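Local coordinates for xylose isomerase-like TIM barrel domain-containing protein (Parabacteroides distasonis, PDB 4KW2), which is uncharacterised but folds as a xylose isomerase-like TIM barrel and may be a sugar isomerase or a related enzyme, at residues W29-L34 with I241-F246; Q44-G49 with Q251-S256; I93-A98 with I116-V121; D141-I146 with R198-H203. All coordinates share one frame; numbering follows the deposited sequence. Where two conformers were deposited one is given.

How the contacts relate
The chain starts with strand 23-27, and the loop after it gives the first half of contact 1. Helix 36-46 then supplies the first half of contact 2. Contact 3 closes a short loop round helix 103-116, joining strands 91-98 and 120-123. Contact 4 follows in series and brings together strands 143-146 and 199-204; it touches contact 3 where strand 143-146 pairs with strand 120-123. Residues 241-246 then close contact 1, and residues 251-256 close contact 2. These two long loops cross, touch through Tyr243 and Ile253, and both enclose contacts 3 and 4. Together they seal the barrel by joining its first and last beta-alpha units.

Contact 1 (W29-L34 with I241-F246); sequences WTFHNL and IEYDDF
Glu242 meets Thr30 with its backbone, its CA lying 3.3 Å from Thr30 OG1. Its side chain bends and runs beside the Trp29 ring, where OE2 is 4.0 Å from Trp29 CD1. The other oxygen, OE1, is bonded to the backbone of Asp206. Tyr243 N gives a weak hydrogen bond of 3.4 Å to Thr30 OG1, a hydroxyl that is also bonded to Gln27 O. The CB of Tyr243 points away, but CG sits between the backbone N and the carbonyl carbon (chi1 69°), which swings the ring back over Thr30. Thr30 CG2 lies over one ring face, 3.8 Å from the centroid, in a CH-pi contact. The Phe31 ring comes obliquely to the phenol end, with its CZ 3.9 Å from Tyr243 CZ. One water bridges Thr30 O, Tyr243 O and Asp245 N. Asp244 OD1 accepts from Phe246 N in an Asx turn. The CB of Asp245 points toward residues 29-34 and lies 3.7 Å from Phe31 CE1. Its carboxylate stands at 90° to the Phe31 ring. With only the methyl group of an alanine at Phe31, Tyr243 would probably lose its ring neighbour and the Asp245 side chain would be freer to turn. Phe246 approaches Asn33 from the opposite direction and also packs on Phe246 of a neighbouring subunit. Both segments are loops that follow the first and last strands of the barrel. Phe31 also packs on Ile26 of strand 23-27 and on Leu46 of helix 36-46, while Tyr243 reaches Ile250 and Ile253 of helix 250-262.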
loop_
_atom_site.group_PDB
_atom_site.type_symbol
_atom_site.label_atom_id
_atom_site.label_comp_id
_atom_site.label_asym_id
_atom_site.label_seq_id
_atom_site.Cartn_x
_atom_site.Cartn_y
_atom_site.Cartn_z
ATOM N N TRP A 29 0.796 16.686 -0.476
ATOM C CA TRP A 29 1.183 15.402 -1.080
ATOM C C TRP A 29 0.037 14.760 -1.877
ATOM O O TRP A 29 0.269 14.070 -2.868
ATOM C CB TRP A 29 1.695 14.424 -0.012
ATOM C CG TRP A 29 2.150 13.152 -0.610
ATOM C CD1 TRP A 29 1.530 11.947 -0.525
ATOM C CD2 TRP A 29 3.305 12.958 -1.439
ATOM N NE1 TRP A 29 2.227 11.006 -1.240
ATOM C CE2 TRP A 29 3.321 11.599 -1.813
ATOM C CE3 TRP A 29 4.323 13.799 -1.897
ATOM C CZ2 TRP A 29 4.327 11.056 -2.623
ATOM C CZ3 TRP A 29 5.316 13.268 -2.698
ATOM C CH2 TRP A 29 5.310 11.904 -3.059
ATOM N N THR A 30 -1.190 14.994 -1.430
ATOM C CA THR A 30 -2.393 14.569 -2.144
ATOM C C THR A 30 -2.312 14.849 -3.639
ATOM O O THR A 30 -2.730 14.028 -4.458
ATOM C CB THR A 30 -3.621 15.296 -1.560
ATOM O OG1 THR A 30 -3.763 14.934 -0.182
ATOM C CG2 THR A 30 -4.899 14.942 -2.311
ATOM N N PHE A 31 -1.770 16.013 -3.988
ATOM C CA PHE A 31 -1.696 16.457 -5.379
ATOM C C PHE A 31 -0.249 16.663 -5.822
ATOM O O PHE A 31 0.057 17.632 -6.522
ATOM C CB PHE A 31 -2.477 17.767 -5.538
ATOM C CG PHE A 31 -3.945 17.644 -5.236
ATOM C CD1 PHE A 31 -4.795 17.006 -6.129
ATOM C CD2 PHE A 31 -4.478 18.176 -4.078
ATOM C CE1 PHE A 31 -6.148 16.892 -5.863
ATOM C CE2 PHE A 31 -5.829 18.069 -3.809
ATOM C CZ PHE A 31 -6.664 17.425 -4.703
ATOM N N HIS A 32 0.639 15.750 -5.429
ATOM C CA HIS A 32 2.073 15.925 -5.683
ATOM C C HIS A 32 2.427 15.867 -7.167
ATOM O O HIS A 32 3.504 16.325 -7.558
ATOM C CB HIS A 32 2.917 14.926 -4.889
ATOM C CG HIS A 32 2.744 13.502 -5.310
ATOM N ND1 HIS A 32 1.843 12.653 -4.705
ATOM C CD2 HIS A 32 3.369 12.772 -6.263
ATOM C CE1 HIS A 32 1.913 11.463 -5.272
ATOM N NE2 HIS A 32 2.832 11.508 -6.220
ATOM N N ASN A 33 1.522 15.315 -7.980
ATOM C CA ASN A 33 1.603 15.282 -9.444
ATOM C C ASN A 33 1.264 16.618 -10.100
ATOM O O ASN A 33 1.386 16.777 -11.313
ATOM C CB ASN A 33 0.656 14.198 -10.004
ATOM C CG ASN A 33 -0.806 14.414 -9.615
ATOM O OD1 ASN A 33 -1.135 14.584 -8.442
ATOM N ND2 ASN A 33 -1.690 14.382 -10.604
ATOM N N LEU A 34 0.777 17.558 -9.297
ATOM C CA LEU A 34 0.491 18.911 -9.758
ATOM C C LEU A 34 1.537 19.877 -9.190
ATOM O O LEU A 34 2.364 19.501 -8.354
ATOM C CB LEU A 34 -0.901 19.333 -9.292
ATOM C CG LEU A 34 -2.075 18.433 -9.683
ATOM C CD1 LEU A 34 -3.373 19.039 -9.170
ATOM C CD2 LEU A 34 -2.139 18.248 -11.188
ATOM N N ILE A 241 -5.439 16.171 6.192
ATOM C CA ILE A 241 -5.963 15.069 5.401
ATOM C C ILE A 241 -5.179 14.824 4.109
ATOM O O ILE A 241 -4.687 15.749 3.455
ATOM C CB ILE A 241 -7.469 15.239 5.083
ATOM C CG1 ILE A 241 -7.714 16.312 4.020
ATOM C CG2 ILE A 241 -8.248 15.576 6.349
ATOM C CD1 ILE A 241 -8.633 15.848 2.915
ATOM N N GLU A 242 -5.066 13.550 3.762
ATOM C CA GLU A 242 -4.501 13.124 2.498
ATOM C C GLU A 242 -5.514 12.167 1.891
ATOM O O GLU A 242 -6.211 11.449 2.619
ATOM C CB GLU A 242 -3.156 12.425 2.746
ATOM C CG GLU A 242 -2.328 12.113 1.502
ATOM C CD GLU A 242 -2.687 10.798 0.821
ATOM O OE1 GLU A 242 -3.368 9.933 1.422
ATOM O OE2 GLU A 242 -2.273 10.632 -0.343
ATOM N N TYR A 243 -5.618 12.168 0.569
ATOM C CA TYR A 243 -6.378 11.137 -0.117
ATOM C C TYR A 243 -5.762 10.802 -1.462
ATOM O O TYR A 243 -4.915 11.534 -1.969
ATOM C CB TYR A 243 -7.856 11.536 -0.256
ATOM C CG TYR A 243 -8.179 12.688 -1.193
ATOM C CD1 TYR A 243 -8.199 14.000 -0.737
ATOM C CD2 TYR A 243 -8.518 12.457 -2.524
ATOM C CE1 TYR A 243 -8.528 15.051 -1.578
ATOM C CE2 TYR A 243 -8.843 13.504 -3.376
ATOM C CZ TYR A 243 -8.850 14.799 -2.894
ATOM O OH TYR A 243 -9.188 15.838 -3.725
ATOM N N ASP A 244 -6.182 9.674 -2.020
ATOM C CA ASP A 244 -5.734 9.257 -3.336
ATOM C C ASP A 244 -6.549 10.005 -4.380
ATOM O O ASP A 244 -7.713 9.675 -4.609
ATOM C CB ASP A 244 -5.915 7.746 -3.496
ATOM C CG ASP A 244 -5.201 7.195 -4.714
ATOM O OD1 ASP A 244 -5.005 7.948 -5.696
ATOM O OD2 ASP A 244 -4.835 6.000 -4.686
ATOM N N ASP A 245 -5.939 11.002 -5.020
ATOM C CA ASP A 245 -6.673 11.867 -5.949
ATOM C C ASP A 245 -6.937 11.206 -7.292
ATOM O O ASP A 245 -7.614 11.783 -8.132
ATOM C CB ASP A 245 -5.976 13.224 -6.147
ATOM C CG ASP A 245 -4.684 13.123 -6.943
ATOM O OD1 ASP A 245 -3.942 12.134 -6.770
ATOM O OD2 ASP A 245 -4.402 14.052 -7.728
ATOM N N PHE A 246 -6.401 10.007 -7.497
ATOM C CA PHE A 246 -6.724 9.233 -8.686
ATOM C C PHE A 246 -7.923 8.308 -8.455
ATOM O O PHE A 246 -8.607 7.931 -9.408
ATOM C CB PHE A 246 -5.505 8.441 -9.161
ATOM C CG PHE A 246 -4.421 9.300 -9.763
ATOM C CD1 PHE A 246 -4.422 9.591 -11.126
ATOM C CD2 PHE A 246 -3.399 9.822 -8.969
ATOM C CE1 PHE A 246 -3.428 10.380 -11.687
ATOM C CE2 PHE A 246 -2.402 10.615 -9.525
ATOM C CZ PHE A 246 -2.417 10.894 -10.886
HETATM O O HOH W 1 -3.078 11.461 -4.065
#

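Contact 2 (Q44-G49 with Q251-S256); sequences QQLGMG and QEIRNS. With SO4 (sulfate ion), chain B; EDO (1,2-ethanediol), chain I.
Leu46 and Ile253 form the tight, buried part of this contact, where the first and last helices of the TIM barrel's outer layer lie side by side. Helix 36-46 ends here in a Schellman motif with Gly47 as its C-prime residue, at positive phi. The CB of Leu46 points away from helix 250-262, yet its branch returns, and CD2 comes 4.0 Å from Ile253 CG2. The two side chains cross obliquely. Tyr243 packs against both of them from the side of the barrel. A CB on Gly47 would run into Arg254 NH1, so this position has little room for a side chain.

The other side is looser and more exposed to solvent. Arg254 reaches out from helix 250-262 toward the end of helix 36-46, and a bend at chi3 (65°) sets its guanidinium beside Leu46 O. NH1 bonds to Leu46 O at 3.1 Å, with the donor 70° out of the carbonyl plane rather than on a lone pair. A positive group beside this helix end would probably be favoured by the carbonyls there. The remaining guanidinium nitrogens face a sulfate, which probably came from the crystallisation liquor. Arg254 NH2 is 2.8 Å from sulfate O1. Sulfate O3 is gripped by two bonds, one from Arg254 NE at 2.9 Å and one from Gln251 NE2 at 2.8 Å.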
loop_
_atom_site.group_PDB
_atom_site.type_symbol
_atom_site.label_atom_id
_atom_site.label_comp_id
_atom_site.label_asym_id
_atom_site.label_seq_id
_atom_site.Cartn_x
_atom_site.Cartn_y
_atom_site.Cartn_z
ATOM N N GLN A 44 -8.891 25.061 -2.671
ATOM C CA GLN A 44 -10.027 25.991 -2.715
ATOM C C GLN A 44 -11.315 25.285 -3.122
ATOM O O GLN A 44 -12.367 25.521 -2.534
ATOM C CB GLN A 44 -9.774 27.125 -3.703
ATOM C CG GLN A 44 -8.746 28.136 -3.248
ATOM C CD GLN A 44 -8.501 29.202 -4.298
ATOM O OE1 GLN A 44 -7.789 28.983 -5.274
ATOM N NE2 GLN A 44 -9.091 30.359 -4.098
ATOM N N GLN A 45 -11.228 24.422 -4.130
ATOM C CA GLN A 45 -12.397 23.665 -4.592
ATOM C C GLN A 45 -12.902 22.700 -3.518
ATOM O O GLN A 45 -14.098 22.439 -3.427
ATOM C CB GLN A 45 -12.070 22.907 -5.877
ATOM C CG GLN A 45 -11.774 23.816 -7.060
ATOM C CD GLN A 45 -11.048 23.093 -8.173
ATOM O OE1 GLN A 45 -11.377 21.959 -8.503
ATOM N NE2 GLN A 45 -10.052 23.745 -8.755
ATOM N N LEU A 46 -11.986 22.182 -2.707
ATOM C CA LEU A 46 -12.352 21.336 -1.575
ATOM C C LEU A 46 -12.990 22.124 -0.434
ATOM O O LEU A 46 -13.756 21.568 0.346
ATOM C CB LEU A 46 -11.121 20.594 -1.053
ATOM C CG LEU A 46 -10.638 19.459 -1.958
ATOM C CD1 LEU A 46 -9.186 19.120 -1.677
ATOM C CD2 LEU A 46 -11.525 18.229 -1.795
ATOM N N GLY A 47 -12.652 23.407 -0.329
ATOM C CA GLY A 47 -13.188 24.272 0.719
ATOM C C GLY A 47 -12.423 24.156 2.026
ATOM O O GLY A 47 -13.032 24.066 3.090
HETATM N N MSE A 48 -11.092 24.172 1.948
HETATM C CA MSE A 48 -10.230 24.112 3.139
HETATM C C MSE A 48 -9.344 25.331 3.230
HETATM O O MSE A 48 -8.902 25.871 2.207
HETATM C CB MSE A 48 -9.376 22.851 3.084
HETATM C CG MSE A 48 -10.203 21.637 3.471
HETATM SE SE MSE A 48 -9.049 20.044 3.518
HETATM C CE MSE A 48 -8.988 19.756 1.588
ATOM N N GLY A 49 -9.063 25.763 4.460
ATOM C CA GLY A 49 -8.332 27.009 4.701
ATOM C C GLY A 49 -6.923 26.842 5.241
ATOM O O GLY A 49 -6.325 27.813 5.713
ATOM N N GLN A 251 -15.944 16.090 -5.072
ATOM C CA GLN A 251 -17.279 15.868 -4.509
ATOM C C GLN A 251 -17.307 14.795 -3.422
ATOM O O GLN A 251 -17.945 14.983 -2.384
ATOM C CB GLN A 251 -18.278 15.514 -5.614
ATOM C CG GLN A 251 -18.639 16.690 -6.507
ATOM C CD GLN A 251 -18.993 17.933 -5.709
ATOM O OE1 GLN A 251 -18.401 18.998 -5.902
ATOM N NE2 GLN A 251 -19.939 17.793 -4.782
ATOM N N GLU A 252 -16.617 13.682 -3.653
ATOM C CA GLU A 252 -16.594 12.593 -2.683
ATOM C C GLU A 252 -15.938 13.019 -1.379
ATOM O O GLU A 252 -16.452 12.734 -0.296
ATOM C CB GLU A 252 -15.881 11.359 -3.253
ATOM C CG GLU A 252 -16.753 10.552 -4.201
ATOM C CD GLU A 252 -16.002 9.455 -4.938
ATOM O OE1 GLU A 252 -14.768 9.333 -4.773
ATOM O OE2 GLU A 252 -16.659 8.710 -5.691
ATOM N N ILE A 253 -14.804 13.706 -1.486
ATOM C CA ILE A 253 -14.069 14.146 -0.307
ATOM C C ILE A 253 -14.853 15.251 0.421
ATOM O O ILE A 253 -14.874 15.287 1.653
ATOM C CB ILE A 253 -12.635 14.603 -0.664
ATOM C CG1 ILE A 253 -11.854 13.461 -1.325
ATOM C CG2 ILE A 253 -11.890 15.082 0.575
ATOM C CD1 ILE A 253 -11.677 12.224 -0.462
ATOM N N ARG A 254 -15.529 16.116 -0.330
ATOM C CA ARG A 254 -16.359 17.158 0.287
ATOM C C ARG A 254 -17.449 16.591 1.197
ATOM O O ARG A 254 -17.823 17.240 2.175
ATOM C CB ARG A 254 -16.945 18.108 -0.757
ATOM C CG ARG A 254 -15.977 19.222 -1.110
ATOM C CD ARG A 254 -16.479 20.106 -2.232
ATOM N NE ARG A 254 -17.691 20.856 -1.896
ATOM C CZ ARG A 254 -17.738 21.933 -1.108
ATOM N NH1 ARG A 254 -16.646 22.406 -0.518
ATOM N NH2 ARG A 254 -18.896 22.543 -0.903
ATOM N N ASN A 255 -17.926 15.379 0.909
ATOM C CA ASN A 255 -18.836 14.673 1.830
ATOM C C ASN A 255 -18.246 14.425 3.214
ATOM O O ASN A 255 -18.943 14.564 4.219
ATOM C CB ASN A 255 -19.260 13.329 1.260
ATOM C CG ASN A 255 -20.156 13.463 0.057
ATOM O OD1 ASN A 255 -20.946 14.393 -0.034
ATOM N ND2 ASN A 255 -20.041 12.529 -0.877
ATOM N N SER A 256 -16.975 14.034 3.265
ATOM C CA SER A 256 -16.299 13.831 4.543
ATOM C C SER A 256 -15.909 15.160 5.184
ATOM O O SER A 256 -16.088 15.346 6.386
ATOM C CB SER A 256 -15.065 12.949 4.376
ATOM O OG SER A 256 -15.453 11.614 4.129
HETATM S S SO4 B . -20.975 21.301 -3.774
HETATM O O1 SO4 B . -21.028 22.244 -2.637
HETATM O O2 SO4 B . -20.605 22.036 -4.998
HETATM O O3 SO4 B . -19.981 20.236 -3.507
HETATM O O4 SO4 B . -22.310 20.694 -3.961
HETATM C C1 EDO I . -11.802 28.352 5.917
HETATM O O1 EDO I . -11.395 28.183 7.284
HETATM C C2 EDO I . -12.584 27.131 5.439
HETATM O O2 EDO I . -12.764 27.181 4.016
#

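Contact 3 (I93-A98 with I116-V121); sequences IAFGVA and IGAHIV
Ile93 O carries the centre of this contact, taking two backbone hydrogen bonds. Ile120 N comes nearly along the C=O axis, 2.9 Å from Ile93 O. His119 N lies at the same 2.9 Å from Ile93 O, but tilted from the carbonyl plane. Phe95 N answers with a weak bond of 3.3 Å to Ile120 O. Ala94 thus pairs in parallel with Ile120, and Phe95 with Val121.

Side chains fill in round this core. Ile93 CG1 is anti to the backbone N (chi1 -164°), and its CD1 meets the edge of the His119 ring, 3.6 Å from CD2. On the face that carries Phe95 and Val121, the Phe95 ring reaches toward helix 103-116, and Ile116 CG2 touches its edge, 3.8 Å from Phe95 CZ. Ala118 CB comes obliquely to the same ring, 3.7 Å from Phe95 CD2.

Further out, Phe112 of helix 103-116 also meets the Phe95 ring. Gly117 ends that helix as the C-prime residue of a Schellman motif and leads the chain into strand 120-123. Strand 50-53 bonds to the far side of Ala94. Strand, helix and strand make a beta-alpha-beta crossover, the repeating unit of a TIM barrel.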
loop_
_atom_site.group_PDB
_atom_site.type_symbol
_atom_site.label_atom_id
_atom_site.label_comp_id
_atom_site.label_asym_id
_atom_site.label_seq_id
_atom_site.Cartn_x
_atom_site.Cartn_y
_atom_site.Cartn_z
ATOM N N ILE A 93 -0.024 26.746 7.168
ATOM C CA ILE A 93 0.075 26.502 8.606
ATOM C C ILE A 93 1.202 25.535 8.970
ATOM O O ILE A 93 1.817 25.673 10.028
ATOM C CB ILE A 93 -1.275 25.977 9.163
ATOM C CG1 ILE A 93 -1.335 26.075 10.689
ATOM C CG2 ILE A 93 -1.562 24.551 8.709
ATOM C CD1 ILE A 93 -1.741 27.444 11.171
ATOM N N ALA A 94 1.479 24.569 8.099
ATOM C CA ALA A 94 2.473 23.554 8.408
ATOM C C ALA A 94 3.357 23.214 7.223
ATOM O O ALA A 94 2.958 23.355 6.071
ATOM C CB ALA A 94 1.790 22.294 8.921
ATOM N N PHE A 95 4.568 22.773 7.537
ATOM C CA PHE A 95 5.436 22.123 6.583
ATOM C C PHE A 95 5.915 20.814 7.190
ATOM O O PHE A 95 6.146 20.731 8.392
ATOM C CB PHE A 95 6.629 23.014 6.243
ATOM C CG PHE A 95 6.255 24.239 5.474
ATOM C CD1 PHE A 95 5.983 24.159 4.119
ATOM C CD2 PHE A 95 6.157 25.468 6.101
ATOM C CE1 PHE A 95 5.625 25.287 3.401
ATOM C CE2 PHE A 95 5.799 26.598 5.388
ATOM C CZ PHE A 95 5.532 26.506 4.036
ATOM N N GLY A 96 6.066 19.803 6.347
ATOM C CA GLY A 96 6.568 18.511 6.776
ATOM C C GLY A 96 6.097 17.449 5.808
ATOM O O GLY A 96 5.319 17.763 4.906
ATOM N N VAL A 97 6.543 16.200 5.977
ATOM C CA VAL A 97 7.330 15.777 7.140
ATOM C C VAL A 97 8.839 15.866 6.870
ATOM O O VAL A 97 9.358 15.261 5.929
ATOM C CB VAL A 97 6.972 14.338 7.566
ATOM C CG1 VAL A 97 7.728 13.940 8.826
ATOM C CG2 VAL A 97 5.470 14.201 7.776
ATOM N N ALA A 98 9.542 16.598 7.723
ATOM C CA ALA A 98 10.981 16.743 7.589
ATOM C C ALA A 98 11.703 15.720 8.465
ATOM O O ALA A 98 11.355 15.523 9.626
ATOM C CB ALA A 98 11.403 18.156 7.945
ATOM N N ILE A 116 7.838 32.017 6.094
ATOM C CA ILE A 116 6.590 31.859 5.343
ATOM C C ILE A 116 5.369 32.055 6.249
ATOM O O ILE A 116 4.275 32.347 5.776
ATOM C CB ILE A 116 6.543 30.490 4.628
ATOM C CG1 ILE A 116 7.691 30.395 3.615
ATOM C CG2 ILE A 116 5.210 30.272 3.924
ATOM C CD1 ILE A 116 7.686 31.486 2.556
ATOM N N GLY A 117 5.569 31.902 7.552
ATOM C CA GLY A 117 4.515 32.155 8.522
ATOM C C GLY A 117 3.780 30.904 8.948
ATOM O O GLY A 117 2.632 30.979 9.357
ATOM N N ALA A 118 4.438 29.755 8.857
ATOM C CA ALA A 118 3.875 28.523 9.384
ATOM C C ALA A 118 3.861 28.592 10.905
ATOM O O ALA A 118 4.702 29.264 11.512
ATOM C CB ALA A 118 4.677 27.323 8.910
ATOM N N HIS A 119 2.889 27.917 11.511
ATOM C CA HIS A 119 2.804 27.811 12.971
ATOM C C HIS A 119 3.220 26.427 13.464
ATOM O O HIS A 119 3.488 26.254 14.645
ATOM C CB HIS A 119 1.390 28.139 13.456
ATOM C CG HIS A 119 1.020 29.583 13.303
ATOM N ND1 HIS A 119 1.757 30.603 13.865
ATOM C CD2 HIS A 119 -0.012 30.178 12.660
ATOM C CE1 HIS A 119 1.201 31.763 13.569
ATOM N NE2 HIS A 119 0.125 31.533 12.841
ATOM N N ILE A 120 3.281 25.449 12.563
ATOM C CA ILE A 120 3.622 24.079 12.927
ATOM C C ILE A 120 4.570 23.488 11.896
ATOM O O ILE A 120 4.502 23.814 10.719
ATOM C CB ILE A 120 2.373 23.166 12.981
ATOM C CG1 ILE A 120 1.236 23.830 13.764
ATOM C CG2 ILE A 120 2.727 21.819 13.607
ATOM C CD1 ILE A 120 -0.057 23.039 13.773
ATOM N N VAL A 121 5.450 22.605 12.344
ATOM C CA VAL A 121 6.189 21.752 11.429
ATOM C C VAL A 121 6.037 20.315 11.907
ATOM O O VAL A 121 6.064 20.053 13.111
ATOM C CB VAL A 121 7.681 22.145 11.314
ATOM C CG1 VAL A 121 7.819 23.541 10.725
ATOM C CG2 VAL A 121 8.393 22.073 12.657
#

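Contact 4 (D141-I146 with R198-H203); sequences DMEVAI and RIKVAH. With SO4 (sulfate ion), chain E.
Glu143 and Lys200 reach for each other from strands that are not neighbours, since strand 172-178 lies between them in the barrel. The strand axes come within 6.9 Å at an angle of 52°. The two side chains cross at about a right angle. Lys200 is extended as far as CE, so its methylene groups pass over the base of Glu143, with CD 3.9 Å from Glu143 CB. A turn at chi4 (-60°) then directs NZ to the carboxylate. NZ lies 3.2 Å from Glu143 OE2 in a salt bridge, and it comes from above the carboxylate plane, 60° out of it. The same amine is bonded to Pro170 O, so it is held from two directions. The Lys200 CD also passes 4.0 Å from Val144 O.

One step further into the barrel the contact becomes apolar. Ala145 and Val201 both point their CB atoms toward the opposing strand, and Ala145 CB is 3.8 Å from Val201 CG2. Ile120 also touches Val201, and Thr122 and Cys175 touch Ala145, which marks these small side chains as part of the barrel interior. The charged pair sits near the start of both strands, at the N-terminal end of the barrel. A methionine in place of Lys200 would probably leave Glu143 OE2 without its charged mate and Pro170 O without this donor. The contact thus joins two non-adjacent strands by a salt bridge at the N-terminal end of the barrel and by the apolar Ala145-Val201 pair further in; the amine's charge is probably balanced by Glu143 and eased by Pro170 O.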
loop_
_atom_site.group_PDB
_atom_site.type_symbol
_atom_site.label_atom_id
_atom_site.label_comp_id
_atom_site.label_asym_id
_atom_site.label_seq_id
_atom_site.Cartn_x
_atom_site.Cartn_y
_atom_site.Cartn_z
ATOM N N ASP A 141 9.536 30.280 17.925
ATOM C CA ASP A 141 8.166 30.108 18.421
ATOM C C ASP A 141 7.346 29.158 17.528
ATOM O O ASP A 141 6.151 29.359 17.313
ATOM C CB ASP A 141 7.475 31.470 18.544
ATOM C CG ASP A 141 6.128 31.387 19.246
ATOM O OD1 ASP A 141 5.933 30.474 20.078
ATOM O OD2 ASP A 141 5.259 32.240 18.961
HETATM N N MSE A 142 8.007 28.116 17.029
HETATM C CA MSE A 142 7.406 27.155 16.113
HETATM C C MSE A 142 6.965 25.949 16.885
HETATM O O MSE A 142 7.717 25.417 17.699
HETATM C CB MSE A 142 8.481 26.757 15.102
HETATM C CG MSE A 142 7.956 25.907 13.948
HETATM SE SE MSE A 142 6.620 26.899 12.902
HETATM C CE MSE A 142 7.773 28.395 12.357
ATOM N N GLU A 143 5.740 25.500 16.646
ATOM C CA GLU A 143 5.282 24.246 17.223
ATOM C C GLU A 143 5.813 23.078 16.403
ATOM O O GLU A 143 6.010 23.192 15.195
ATOM C CB GLU A 143 3.761 24.211 17.310
ATOM C CG GLU A 143 3.213 25.215 18.308
ATOM C CD GLU A 143 1.735 25.030 18.566
ATOM O OE1 GLU A 143 0.951 25.007 17.590
ATOM O OE2 GLU A 143 1.361 24.911 19.751
ATOM N N VAL A 144 6.058 21.963 17.080
ATOM C CA VAL A 144 6.676 20.795 16.472
ATOM C C VAL A 144 5.808 19.572 16.750
ATOM O O VAL A 144 5.511 19.266 17.905
ATOM C CB VAL A 144 8.095 20.568 17.032
ATOM C CG1 VAL A 144 8.767 19.385 16.347
ATOM C CG2 VAL A 144 8.936 21.827 16.864
ATOM N N ALA A 145 5.377 18.900 15.686
ATOM C CA ALA A 145 4.613 17.667 15.805
ATOM C C ALA A 145 5.491 16.510 15.349
ATOM O O ALA A 145 5.790 16.369 14.158
ATOM C CB ALA A 145 3.346 17.744 14.973
ATOM N N ILE A 146 5.904 15.688 16.310
ATOM C CA ILE A 146 6.828 14.592 16.057
ATOM C C ILE A 146 6.074 13.361 15.566
ATOM O O ILE A 146 5.099 12.934 16.169
ATOM C CB ILE A 146 7.662 14.266 17.316
ATOM C CG1 ILE A 146 8.578 15.451 17.643
ATOM C CG2 ILE A 146 8.492 13.001 17.120
ATOM C CD1 ILE A 146 9.108 15.450 19.061
ATOM N N ARG A 198 -0.693 17.228 24.121
ATOM C CA ARG A 198 0.497 17.372 23.279
ATOM C C ARG A 198 0.243 16.923 21.827
ATOM O O ARG A 198 1.136 17.032 20.987
ATOM C CB ARG A 198 1.676 16.583 23.863
ATOM C CG ARG A 198 2.465 17.310 24.942
ATOM C CD ARG A 198 3.844 16.684 25.092
ATOM N NE ARG A 198 4.531 17.100 26.313
ATOM C CZ ARG A 198 5.378 18.124 26.421
ATOM N NH1 ARG A 198 5.679 18.895 25.380
ATOM N NH2 ARG A 198 5.934 18.383 27.600
ATOM N N ILE A 199 -0.960 16.425 21.530
ATOM C CA ILE A 199 -1.307 16.015 20.166
ATOM C C ILE A 199 -1.639 17.260 19.354
ATOM O O ILE A 199 -2.699 17.855 19.541
ATOM C CB ILE A 199 -2.525 15.066 20.109
ATOM C CG1 ILE A 199 -2.346 13.859 21.040
ATOM C CG2 ILE A 199 -2.758 14.601 18.676
ATOM C CD1 ILE A 199 -1.169 12.973 20.694
ATOM N N LYS A 200 -0.741 17.645 18.451
ATOM C CA LYS A 200 -0.903 18.885 17.693
ATOM C C LYS A 200 -1.443 18.672 16.280
ATOM O O LYS A 200 -2.115 19.547 15.745
ATOM C CB LYS A 200 0.423 19.645 17.641
ATOM C CG LYS A 200 0.876 20.131 19.005
ATOM C CD LYS A 200 2.066 21.064 18.904
ATOM C CE LYS A 200 2.630 21.387 20.282
ATOM N NZ LYS A 200 1.639 22.050 21.173
ATOM N N VAL A 201 -1.139 17.524 15.678
ATOM C CA VAL A 201 -1.554 17.230 14.313
ATOM C C VAL A 201 -2.045 15.786 14.208
ATOM O O VAL A 201 -1.441 14.878 14.765
ATOM C CB VAL A 201 -0.393 17.457 13.309
ATOM C CG1 VAL A 201 -0.811 17.101 11.885
ATOM C CG2 VAL A 201 0.090 18.898 13.374
ATOM N N ALA A 202 -3.146 15.587 13.490
ATOM C CA ALA A 202 -3.623 14.253 13.164
ATOM C C ALA A 202 -3.572 14.063 11.653
ATOM O O ALA A 202 -4.224 14.788 10.914
ATOM C CB ALA A 202 -5.040 14.062 13.674
ATOM N N HIS A 203 -2.789 13.087 11.204
ATOM C CA HIS A 203 -2.721 12.722 9.790
ATOM C C HIS A 203 -3.796 11.712 9.435
ATOM O O HIS A 203 -3.788 10.594 9.937
ATOM C CB HIS A 203 -1.359 12.112 9.461
ATOM C CG HIS A 203 -0.293 13.118 9.190
ATOM N ND1 HIS A 203 0.950 12.767 8.711
ATOM C CD2 HIS A 203 -0.285 14.465 9.309
ATOM C CE1 HIS A 203 1.682 13.856 8.557
ATOM N NE2 HIS A 203 0.956 14.899 8.914
HETATM S S SO4 E . 5.163 16.843 30.972
HETATM O O1 SO4 E . 4.075 17.021 31.958
HETATM O O2 SO4 E . 5.845 18.138 30.761
HETATM O O3 SO4 E . 6.134 15.849 31.481
HETATM O O4 SO4 E . 4.594 16.356 29.693
#